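Local coordinates for protein enoyl-CoA hydratase subunit I (PDB 2PBP) that probably adds water across the double bond of enoyl-CoA thioesters during beta-oxidation, as a hydro-lyase of the crotonase family, at residues V15-L20 with V52-G57; N27-Q32 with A61-A66; M98-N103 with L115-I120; G104-G109 with A126-P131. All coordinates share one frame; numbering follows the deposited sequence.

Contact 1 (V15-L20 with V52-G57)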
loop_
_atom_site.group_PDB
_atom_site.type_symbol
_atom_site.label_atom_id
_atom_site.label_comp_id
_atom_site.label_asym_id
_atom_site.label_seq_id
_atom_site.Cartn_x
_atom_site.Cartn_y
_atom_site.Cartn_z
ATOM N N VAL A 15 20.735 2.953 14.055
ATOM C CA VAL A 15 19.861 4.071 13.711
ATOM C C VAL A 15 20.650 5.374 13.581
ATOM O O VAL A 15 21.363 5.774 14.501
ATOM C CB VAL A 15 18.754 4.263 14.788
ATOM C CG1 VAL A 15 17.851 5.436 14.418
ATOM C CG2 VAL A 15 17.932 2.987 14.915
ATOM N N GLY A 16 20.529 6.025 12.427
ATOM C CA GLY A 16 21.219 7.283 12.215
ATOM C C GLY A 16 20.223 8.397 12.473
ATOM O O GLY A 16 19.112 8.373 11.944
ATOM N N ILE A 17 20.616 9.366 13.295
ATOM C CA ILE A 17 19.738 10.483 13.624
ATOM C C ILE A 17 20.264 11.799 13.058
ATOM O O ILE A 17 21.442 12.126 13.205
ATOM C CB ILE A 17 19.578 10.650 15.166
ATOM C CG1 ILE A 17 19.114 9.335 15.799
ATOM C CG2 ILE A 17 18.591 11.765 15.473
ATOM C CD1 ILE A 17 17.776 8.739 15.307
ATOM N N ILE A 18 19.384 12.544 12.403
ATOM C CA ILE A 18 19.749 13.844 11.868
ATOM C C ILE A 18 18.816 14.851 12.532
ATOM O O ILE A 18 17.599 14.820 12.334
ATOM C CB ILE A 18 19.579 13.906 10.338
ATOM C CG1 ILE A 18 20.572 12.943 9.671
ATOM C CG2 ILE A 18 19.801 15.329 9.854
ATOM C CD1 ILE A 18 20.291 12.647 8.199
ATOM N N GLU A 19 19.391 15.726 13.345
ATOM C CA GLU A 19 18.619 16.731 14.056
ATOM C C GLU A 19 18.853 18.109 13.458
ATOM O O GLU A 19 19.984 18.595 13.432
ATOM C CB GLU A 19 19.011 16.724 15.541
ATOM C CG GLU A 19 18.481 17.899 16.347
ATOM C CD GLU A 19 18.962 17.877 17.791
ATOM O OE1 GLU A 19 20.081 17.377 18.038
ATOM O OE2 GLU A 19 18.230 18.373 18.674
ATOM N N LEU A 20 17.790 18.730 12.951
ATOM C CA LEU A 20 17.917 20.075 12.397
ATOM C C LEU A 20 18.303 20.919 13.606
ATOM O O LEU A 20 17.626 20.873 14.637
ATOM C CB LEU A 20 16.586 20.545 11.803
ATOM C CG LEU A 20 15.949 19.578 10.797
ATOM C CD1 LEU A 20 14.779 20.258 10.099
ATOM C CD2 LEU A 20 16.986 19.137 9.778
ATOM N N VAL A 52 18.230 2.422 9.637
ATOM C CA VAL A 52 17.095 3.340 9.705
ATOM C C VAL A 52 17.618 4.750 9.955
ATOM O O VAL A 52 18.564 4.949 10.720
ATOM C CB VAL A 52 16.119 2.968 10.855
ATOM C CG1 VAL A 52 14.870 3.849 10.788
ATOM C CG2 VAL A 52 15.734 1.498 10.767
ATOM N N ILE A 53 17.004 5.722 9.293
ATOM C CA ILE A 53 17.383 7.119 9.443
ATOM C C ILE A 53 16.193 7.855 10.043
ATOM O O ILE A 53 15.065 7.709 9.572
ATOM C CB ILE A 53 17.727 7.753 8.074
ATOM C CG1 ILE A 53 18.926 7.030 7.453
ATOM C CG2 ILE A 53 18.003 9.246 8.237
ATOM C CD1 ILE A 53 19.156 7.321 5.972
ATOM N N VAL A 54 16.448 8.632 11.088
ATOM C CA VAL A 54 15.397 9.404 11.741
ATOM C C VAL A 54 15.705 10.893 11.623
ATOM O O VAL A 54 16.820 11.325 11.914
ATOM C CB VAL A 54 15.276 9.041 13.241
ATOM C CG1 VAL A 54 14.298 9.987 13.936
ATOM C CG2 VAL A 54 14.808 7.600 13.389
ATOM N N LEU A 55 14.718 11.663 11.176
ATOM C CA LEU A 55 14.871 13.105 11.041
ATOM C C LEU A 55 14.006 13.760 12.107
ATOM O O LEU A 55 12.864 13.353 12.325
ATOM C CB LEU A 55 14.390 13.593 9.673
ATOM C CG LEU A 55 14.990 13.016 8.392
ATOM C CD1 LEU A 55 14.413 13.773 7.202
ATOM C CD2 LEU A 55 16.503 13.134 8.418
ATOM N N THR A 56 14.549 14.772 12.772
ATOM C CA THR A 56 13.790 15.478 13.788
ATOM C C THR A 56 14.359 16.884 13.948
ATOM O O THR A 56 15.447 17.182 13.452
ATOM C CB THR A 56 13.827 14.728 15.139
ATOM O OG1 THR A 56 12.769 15.206 15.976
ATOM C CG2 THR A 56 15.159 14.946 15.845
ATOM N N GLY A 57 13.617 17.748 14.628
ATOM C CA GLY A 57 14.079 19.110 14.815
ATOM C C GLY A 57 14.367 19.470 16.256
ATOM O O GLY A 57 13.761 18.933 17.182
#

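Contact 2 (N27-Q32 with A61-A66)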
loop_
_atom_site.group_PDB
_atom_site.type_symbol
_atom_site.label_atom_id
_atom_site.label_comp_id
_atom_site.label_asym_id
_atom_site.label_seq_id
_atom_site.Cartn_x
_atom_site.Cartn_y
_atom_site.Cartn_z
ATOM N N ASN A 27 14.287 26.129 12.575
ATOM C CA ASN A 27 14.838 25.194 11.595
ATOM C C ASN A 27 14.355 25.467 10.176
ATOM O O ASN A 27 14.028 24.541 9.434
ATOM C CB ASN A 27 14.488 23.757 11.995
ATOM C CG ASN A 27 15.013 23.399 13.370
ATOM O OD1 ASN A 27 16.166 23.678 13.691
ATOM N ND2 ASN A 27 14.168 22.780 14.191
ATOM N N ALA A 28 14.327 26.744 9.805
ATOM C CA ALA A 28 13.878 27.150 8.477
ATOM C C ALA A 28 14.630 26.404 7.382
ATOM O O ALA A 28 15.863 26.377 7.364
ATOM C CB ALA A 28 14.063 28.654 8.308
ATOM N N LEU A 29 13.882 25.802 6.464
ATOM C CA LEU A 29 14.490 25.053 5.373
ATOM C C LEU A 29 14.951 25.933 4.216
ATOM O O LEU A 29 14.349 25.942 3.144
ATOM C CB LEU A 29 13.522 23.980 4.862
ATOM C CG LEU A 29 13.229 22.883 5.887
ATOM C CD1 LEU A 29 12.322 21.827 5.280
ATOM C CD2 LEU A 29 14.540 22.264 6.340
ATOM N N SER A 30 16.025 26.677 4.451
ATOM C CA SER A 30 16.604 27.537 3.425
ATOM C C SER A 30 17.338 26.594 2.480
ATOM O O SER A 30 17.491 25.413 2.788
ATOM C CB SER A 30 17.608 28.499 4.054
ATOM O OG SER A 30 18.646 27.777 4.702
ATOM N N ARG A 31 17.794 27.096 1.338
ATOM C CA ARG A 31 18.513 26.235 0.412
ATOM C C ARG A 31 19.748 25.639 1.089
ATOM O O ARG A 31 20.104 24.487 0.840
ATOM C CB ARG A 31 18.928 27.006 -0.846
ATOM C CG ARG A 31 17.766 27.459 -1.724
ATOM C CD ARG A 31 18.264 27.881 -3.101
ATOM N NE ARG A 31 19.293 28.917 -3.019
ATOM C CZ ARG A 31 19.047 30.196 -2.760
ATOM N NH1 ARG A 31 17.803 30.609 -2.560
ATOM N NH2 ARG A 31 20.048 31.063 -2.694
ATOM N N GLN A 32 20.394 26.417 1.954
ATOM C CA GLN A 32 21.586 25.943 2.654
ATOM C C GLN A 32 21.251 24.788 3.596
ATOM O O GLN A 32 21.962 23.783 3.637
ATOM C CB GLN A 32 22.230 27.087 3.443
ATOM C CG GLN A 32 23.460 26.688 4.252
ATOM C CD GLN A 32 24.525 26.018 3.407
ATOM O OE1 GLN A 32 24.740 26.384 2.250
ATOM N NE2 GLN A 32 25.212 25.037 3.988
ATOM N N ALA A 61 10.034 23.531 17.060
ATOM C CA ALA A 61 9.584 23.262 15.699
ATOM C C ALA A 61 10.363 22.139 15.033
ATOM O O ALA A 61 11.532 21.903 15.349
ATOM C CB ALA A 61 9.695 24.524 14.856
ATOM N N PHE A 62 9.699 21.434 14.123
ATOM C CA PHE A 62 10.341 20.373 13.361
ATOM C C PHE A 62 11.108 21.149 12.300
ATOM O O PHE A 62 12.336 21.089 12.235
ATOM C CB PHE A 62 9.288 19.473 12.706
ATOM C CG PHE A 62 9.853 18.456 11.741
ATOM C CD1 PHE A 62 10.631 17.395 12.195
ATOM C CD2 PHE A 62 9.577 18.550 10.378
ATOM C CE1 PHE A 62 11.124 16.435 11.304
ATOM C CE2 PHE A 62 10.064 17.599 9.479
ATOM C CZ PHE A 62 10.840 16.537 9.945
ATOM N N ALA A 63 10.372 21.903 11.488
ATOM C CA ALA A 63 10.975 22.718 10.438
ATOM C C ALA A 63 9.963 23.645 9.779
ATOM O O ALA A 63 8.849 23.238 9.456
ATOM C CB ALA A 63 11.616 21.823 9.381
ATOM N N ALA A 64 10.355 24.901 9.599
ATOM C CA ALA A 64 9.503 25.880 8.937
ATOM C C ALA A 64 10.049 25.997 7.517
ATOM O O ALA A 64 11.067 25.389 7.190
ATOM C CB ALA A 64 9.580 27.228 9.650
ATOM N N GLY A 65 9.379 26.769 6.672
ATOM C CA GLY A 65 9.854 26.917 5.308
ATOM C C GLY A 65 10.931 27.975 5.200
ATOM O O GLY A 65 11.273 28.625 6.190
ATOM N N ALA A 66 11.477 28.142 3.999
ATOM C CA ALA A 66 12.509 29.144 3.768
ATOM C C ALA A 66 11.951 30.503 4.168
ATOM O O ALA A 66 10.770 30.780 3.950
ATOM C CB ALA A 66 12.916 29.150 2.298
#

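Contact 3 (M98-N103 with L115-I120)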
loop_
_atom_site.group_PDB
_atom_site.type_symbol
_atom_site.label_atom_id
_atom_site.label_comp_id
_atom_site.label_asym_id
_atom_site.label_seq_id
_atom_site.Cartn_x
_atom_site.Cartn_y
_atom_site.Cartn_z
ATOM N N MET A 98 13.462 5.732 6.205
ATOM C CA MET A 98 13.521 7.046 6.834
ATOM C C MET A 98 12.256 7.362 7.612
ATOM O O MET A 98 11.143 7.215 7.104
ATOM C CB MET A 98 13.729 8.142 5.790
ATOM C CG MET A 98 15.165 8.370 5.383
ATOM S SD MET A 98 15.438 10.134 5.122
ATOM C CE MET A 98 14.319 10.435 3.747
ATOM N N ILE A 99 12.440 7.811 8.848
ATOM C CA ILE A 99 11.321 8.153 9.717
ATOM C C ILE A 99 11.438 9.598 10.179
ATOM O O ILE A 99 12.517 10.057 10.556
ATOM C CB ILE A 99 11.296 7.257 10.976
ATOM C CG1 ILE A 99 11.226 5.783 10.573
ATOM C CG2 ILE A 99 10.109 7.645 11.868
ATOM C CD1 ILE A 99 10.230 5.373 9.511
ATOM N N ALA A 100 10.323 10.316 10.149
ATOM C CA ALA A 100 10.319 11.692 10.604
ATOM C C ALA A 100 9.693 11.728 11.989
ATOM O O ALA A 100 8.586 11.240 12.181
ATOM C CB ALA A 100 9.515 12.574 9.646
ATOM N N ALA A 101 10.426 12.275 12.954
ATOM C CA ALA A 101 9.914 12.426 14.312
ATOM C C ALA A 101 9.555 13.905 14.388
ATOM O O ALA A 101 10.397 14.743 14.706
ATOM C CB ALA A 101 10.991 12.085 15.336
ATOM N N VAL A 102 8.305 14.221 14.068
ATOM C CA VAL A 102 7.850 15.606 14.052
ATOM C C VAL A 102 7.504 16.109 15.450
ATOM O O VAL A 102 6.429 15.836 15.982
ATOM C CB VAL A 102 6.648 15.758 13.101
ATOM C CG1 VAL A 102 6.298 17.233 12.926
ATOM C CG2 VAL A 102 6.995 15.142 11.746
ATOM N N ASN A 103 8.446 16.852 16.023
ATOM C CA ASN A 103 8.349 17.405 17.372
ATOM C C ASN A 103 7.549 18.693 17.499
ATOM O O ASN A 103 7.337 19.179 18.611
ATOM C CB ASN A 103 9.751 17.664 17.908
ATOM C CG ASN A 103 10.557 18.557 16.988
ATOM O OD1 ASN A 103 10.907 18.158 15.874
ATOM N ND2 ASN A 103 10.846 19.775 17.439
ATOM N N LEU A 115 6.879 14.598 4.666
ATOM C CA LEU A 115 6.236 13.776 3.647
ATOM C C LEU A 115 7.253 12.975 2.829
ATOM O O LEU A 115 6.918 11.931 2.268
ATOM C CB LEU A 115 5.381 14.654 2.723
ATOM C CG LEU A 115 4.140 15.290 3.368
ATOM C CD1 LEU A 115 3.531 16.310 2.424
ATOM C CD2 LEU A 115 3.121 14.207 3.721
ATOM N N SER A 116 8.490 13.461 2.771
ATOM C CA SER A 116 9.549 12.781 2.031
ATOM C C SER A 116 10.034 11.534 2.773
ATOM O O SER A 116 10.711 10.687 2.199
ATOM C CB SER A 116 10.730 13.726 1.787
ATOM O OG SER A 116 10.348 14.828 0.982
ATOM N N CYS A 117 9.690 11.425 4.052
ATOM C CA CYS A 117 10.089 10.263 4.835
ATOM C C CYS A 117 9.095 9.130 4.595
ATOM O O CYS A 117 8.016 9.357 4.051
ATOM C CB CYS A 117 10.152 10.621 6.322
ATOM S SG CYS A 117 11.475 11.811 6.695
ATOM N N ASP A 118 9.459 7.915 4.994
ATOM C CA ASP A 118 8.593 6.752 4.788
ATOM C C ASP A 118 7.497 6.587 5.829
ATOM O O ASP A 118 6.407 6.096 5.522
ATOM C CB ASP A 118 9.441 5.485 4.748
ATOM C CG ASP A 118 10.555 5.576 3.734
ATOM O OD1 ASP A 118 10.253 5.863 2.556
ATOM O OD2 ASP A 118 11.729 5.370 4.115
ATOM N N LEU A 119 7.804 6.971 7.061
ATOM C CA LEU A 119 6.856 6.887 8.164
ATOM C C LEU A 119 6.991 8.171 8.954
ATOM O O LEU A 119 8.071 8.768 9.001
ATOM C CB LEU A 119 7.185 5.715 9.092
ATOM C CG LEU A 119 7.236 4.293 8.534
ATOM C CD1 LEU A 119 7.687 3.340 9.627
ATOM C CD2 LEU A 119 5.869 3.893 8.003
ATOM N N ILE A 120 5.901 8.591 9.585
ATOM C CA ILE A 120 5.931 9.806 10.388
ATOM C C ILE A 120 5.367 9.540 11.784
ATOM O O ILE A 120 4.236 9.085 11.924
ATOM C CB ILE A 120 5.097 10.938 9.745
ATOM C CG1 ILE A 120 5.618 11.261 8.343
ATOM C CG2 ILE A 120 5.140 12.177 10.633
ATOM C CD1 ILE A 120 4.674 12.099 7.482
#

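Contact 4 (G104-G109 with A126-P131)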
loop_
_atom_site.group_PDB
_atom_site.type_symbol
_atom_site.label_atom_id
_atom_site.label_comp_id
_atom_site.label_asym_id
_atom_site.label_seq_id
_atom_site.Cartn_x
_atom_site.Cartn_y
_atom_site.Cartn_z
ATOM N N GLY A 104 7.120 19.256 16.375
ATOM C CA GLY A 104 6.362 20.493 16.426
ATOM C C GLY A 104 5.927 20.962 15.055
ATOM O O GLY A 104 5.539 20.153 14.215
ATOM N N LEU A 105 5.988 22.271 14.828
ATOM C CA LEU A 105 5.588 22.842 13.549
ATOM C C LEU A 105 6.362 22.257 12.373
ATOM O O LEU A 105 7.588 22.172 12.399
ATOM C CB LEU A 105 5.788 24.359 13.554
ATOM C CG LEU A 105 5.036 25.210 14.576
ATOM C CD1 LEU A 105 5.465 26.663 14.425
ATOM C CD2 LEU A 105 3.538 25.068 14.375
ATOM N N ALA A 106 5.617 21.856 11.348
ATOM C CA ALA A 106 6.170 21.316 10.112
ATOM C C ALA A 106 5.351 22.035 9.043
ATOM O O ALA A 106 4.358 21.510 8.542
ATOM C CB ALA A 106 5.949 19.804 10.037
ATOM N N LEU A 107 5.768 23.258 8.723
ATOM C CA LEU A 107 5.064 24.098 7.755
ATOM C C LEU A 107 5.845 24.332 6.468
ATOM O O LEU A 107 7.065 24.516 6.493
ATOM C CB LEU A 107 4.741 25.447 8.401
ATOM C CG LEU A 107 4.087 25.388 9.787
ATOM C CD1 LEU A 107 4.075 26.780 10.404
ATOM C CD2 LEU A 107 2.678 24.832 9.673
ATOM N N GLY A 108 5.125 24.347 5.347
ATOM C CA GLY A 108 5.755 24.563 4.056
ATOM C C GLY A 108 6.788 23.491 3.775
ATOM O O GLY A 108 6.465 22.306 3.747
ATOM N N GLY A 109 8.033 23.906 3.563
ATOM C CA GLY A 109 9.091 22.949 3.302
ATOM C C GLY A 109 9.167 21.922 4.418
ATOM O O GLY A 109 9.529 20.770 4.188
ATOM N N ALA A 126 2.805 18.799 17.303
ATOM C CA ALA A 126 2.937 18.934 15.855
ATOM C C ALA A 126 1.724 19.459 15.099
ATOM O O ALA A 126 0.577 19.140 15.413
ATOM C CB ALA A 126 3.372 17.595 15.256
ATOM N N GLU A 127 2.009 20.265 14.085
ATOM C CA GLU A 127 0.998 20.838 13.207
ATOM C C GLU A 127 1.622 20.817 11.821
ATOM O O GLU A 127 2.813 21.066 11.675
ATOM C CB GLU A 127 0.661 22.276 13.607
ATOM C CG GLU A 127 -0.294 22.386 14.785
ATOM C CD GLU A 127 -0.870 23.784 14.930
ATOM O OE1 GLU A 127 -0.104 24.714 15.256
ATOM O OE2 GLU A 127 -2.091 23.952 14.713
ATOM N N PHE A 128 0.817 20.510 10.813
ATOM C CA PHE A 128 1.299 20.433 9.438
ATOM C C PHE A 128 0.493 21.381 8.567
ATOM O O PHE A 128 -0.720 21.500 8.729
ATOM C CB PHE A 128 1.133 19.007 8.908
ATOM C CG PHE A 128 1.794 17.961 9.757
ATOM C CD1 PHE A 128 3.098 17.552 9.491
ATOM C CD2 PHE A 128 1.112 17.378 10.825
ATOM C CE1 PHE A 128 3.715 16.578 10.272
ATOM C CE2 PHE A 128 1.719 16.403 11.614
ATOM C CZ PHE A 128 3.024 16.001 11.336
ATOM N N GLY A 129 1.157 22.054 7.638
ATOM C CA GLY A 129 0.431 22.965 6.773
ATOM C C GLY A 129 1.272 23.570 5.669
ATOM O O GLY A 129 2.500 23.464 5.683
ATOM N N PHE A 130 0.597 24.207 4.718
ATOM C CA PHE A 130 1.243 24.857 3.583
ATOM C C PHE A 130 0.771 26.305 3.511
ATOM O O PHE A 130 -0.147 26.635 2.763
ATOM C CB PHE A 130 0.883 24.134 2.286
ATOM C CG PHE A 130 1.518 22.783 2.154
ATOM C CD1 PHE A 130 2.902 22.660 2.077
ATOM C CD2 PHE A 130 0.737 21.634 2.114
ATOM C CE1 PHE A 130 3.501 21.407 1.962
ATOM C CE2 PHE A 130 1.325 20.377 1.999
ATOM C CZ PHE A 130 2.711 20.264 1.922
ATOM N N PRO A 131 1.400 27.187 4.297
ATOM C CA PRO A 131 1.031 28.602 4.319
ATOM C C PRO A 131 1.541 29.393 3.117
ATOM O O PRO A 131 1.267 30.588 3.005
ATOM C CB PRO A 131 1.633 29.085 5.635
ATOM C CG PRO A 131 2.901 28.294 5.711
ATOM C CD PRO A 131 2.444 26.901 5.299
#

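Contact 1 (V15-L20 with V52-G57)
Gly-16 O is held by two groups of the neighbouring strand: Val-54 N donates to it at 2.8 Å, and the CA-H of Ile-53 rests on the same oxygen. Gly-16 N in turn gives its hydrogen to Val-52 O at 2.8 Å, and the alternation carries on through Ile-18 N to Val-54 O (2.9 Å) and ends with Leu-20 N on Thr-56 O. Five backbone bonds thus hold the two strands in parallel, their directions 21° apart. They are the two strands of a beta-alpha-beta unit whose connection runs through helix 31-46, and the side chains sort by face accordingly. Ile-18 and Leu-20 pack on that helix. Ile-18 lies alongside Leu-55, and one methyl, Leu-55 CD2, touches it at two points, 3.7 Å from Ile-18 CB and almost as near to Ile-18 CD1. Val-15, Ile-17 and Val-54 occupy the other face, where helix 186-198 covers Val-15 and Ile-17. Here the end of Ile-17 is turned (chi2 -59°) so that CD1 comes alongside Val-54, 3.7 Å from Val-54 CG2. On the same face, Thr-56 OG1 bonds to Ala-101 O, while Glu-19 extends to a salt bridge with Arg-58.

Contact 2 (N27-Q32 with A61-A66)
Asn-27 pushes its side-chain nitrogen up to two successive carbonyls where the other segment turns a corner: ND2 lies 3.0 Å from Ala-61 O and 3.2 Å from Phe-62 O. Both bonds are weak, the N-H being well off line to each oxygen, and ND2 has a further acceptor in Arg-58 O. At the far end of the amide, OD1 takes the N-H of Arg-22, so the flat group is held from both ends. The backbone of Asn-27 is itself unusual, with a positive phi of 51°.

Beyond the asparagine the two chains run side by side in nearly the same direction, joined by one good backbone bond, Leu-29 N to Ala-64 O at 2.9 Å. The donor stands 35° above the carbonyl plane, and the CA-H of Ala-28 touches the same oxygen. Leu-29 is the centre of an inverse gamma turn, closed by a weak bond from Ser-30 N to Ala-28 O. Leu-29 CG sits 4.0 Å from Ala-63 CB, while Leu-29 O is met by Ala-66 CB at 3.6 Å.

Relatives in this family build part of their oxyanion hole from a backbone N-H in a loop like 64-66, and the position of Ala-66 N is consistent with that role here. Ser-30 caps helix 31-46 through OG on Met-33 N. Leu-29 packs against Val-34 and Ile-37 of that helix and Leu-113 of helix 109-115, and strand 61-63 runs beside strand 105-107.

Contact 3 (M98-N103 with L115-I120)
In the larger, mixed sheet near the centre of the subunit, strand 98-102 pairs in parallel with the N-terminal end of strand 119-123, Ile-99 opposite Leu-119 and Ala-100 opposite Ile-120. Met-98 is gripped at both its backbone polar atoms. Its N donates to Asp-118 OD2 at 2.7 Å, meeting the carboxylate on the anti side and 21° out of its plane; Lys-209 forms a salt bridge to the same oxygen, which should favour a charged Asp-118. Met-98 O receives two successive N-H groups, Asp-118 N at 2.8 Å and, weakly, Leu-119 N at 3.3 Å. Regular pairing follows, with Ala-100 N on Leu-119 O at 3.0 Å.

Cys-117 turns its sulfur beside its own backbone N (chi1 -67°), where SG lies against Ala-100 CB at 3.6 Å. Further on, Val-102 and Ile-120 cross at an angle, CG2 of Val-102 being 3.7 Å from CG2 of Ile-120. Where the chain leaves helix 109-115, Lys-154 of the second subunit bonds to Leu-115 O and Cys-117 O, linking this buried turn to that subunit. Parallel strands paired side by side in this way, with the chain leaving for a second sheet and returning through a helix, belong to the beta-beta-alpha superhelix of the crotonase fold.

Contact 4 (G104-G109 with A126-P131)
Ala-106 uses both backbone polar groups on the opposite strand: its N gives a bond of 2.9 Å to Glu-127 O, and its O accepts a weak one from Gly-129 N at 3.4 Å. Gly-108 N then bonds to Gly-129 O at 2.8 Å. The strands run parallel, 6° apart, in the smaller second sheet of the crotonase fold, with strand 61-63 beside 105-107 and strand 166-167 beyond 127-129.

Side chains fill in around these bonds. On one face Ala-106 CB meets the ring of Phe-128 obliquely, 3.7 Å from CD1. On the other, Leu-107 sets its CD2 over the bare backbone of Gly-129, 3.8 Å from Gly-129 N. Leu-105 and Glu-127 lie alongside each other pointing the same way, and OE1 of Glu-127 continues to a salt bridge with Arg-165, which the side chains of Leu-105 and Leu-107 also touch.

Gly-108 takes a positive phi (60°) as the strand ends and stands at the N-cap of helix 109-115. In the family the start of this helix contributes a backbone N-H to the oxyanion hole, so the turn here probably helps shape that site. From the helix, Phe-111 stacks on Phe-130 and meets Phe-128 with the planes at about 45°. Pro-131 CD closes on Gly-108 N at 3.7 Å, and Phe-130 CE1 approaches Gly-108 O obliquely at 3.6 Å.

Overall arrangement
Two sheets organise the four contacts. Contacts 1 and 3 share the larger one, their centres about 9 Å apart, joined where Ile-99 N donates to Ile-53 O at 2.7 Å. Contacts 2 and 4, centres about 10 Å apart, meet in the smaller through strands 61-63 and 105-107: Leu-105 O lies 2.8 Å from Phe-62 N. Asn-103 bridges the sheets, its ND2 3.1 Å from Ala-61 O and its OD1 accepting from Gly-57 N of the larger one, and Val-102 of contact 3 packs on Phe-128 of contact 4. Contacts 1 and 4 do not touch, their centres about 18 Å apart. The probable oxyanion hole falls between contacts 2 and 4, where Ala-66 N and Gly-109 N are 5.5 Å apart.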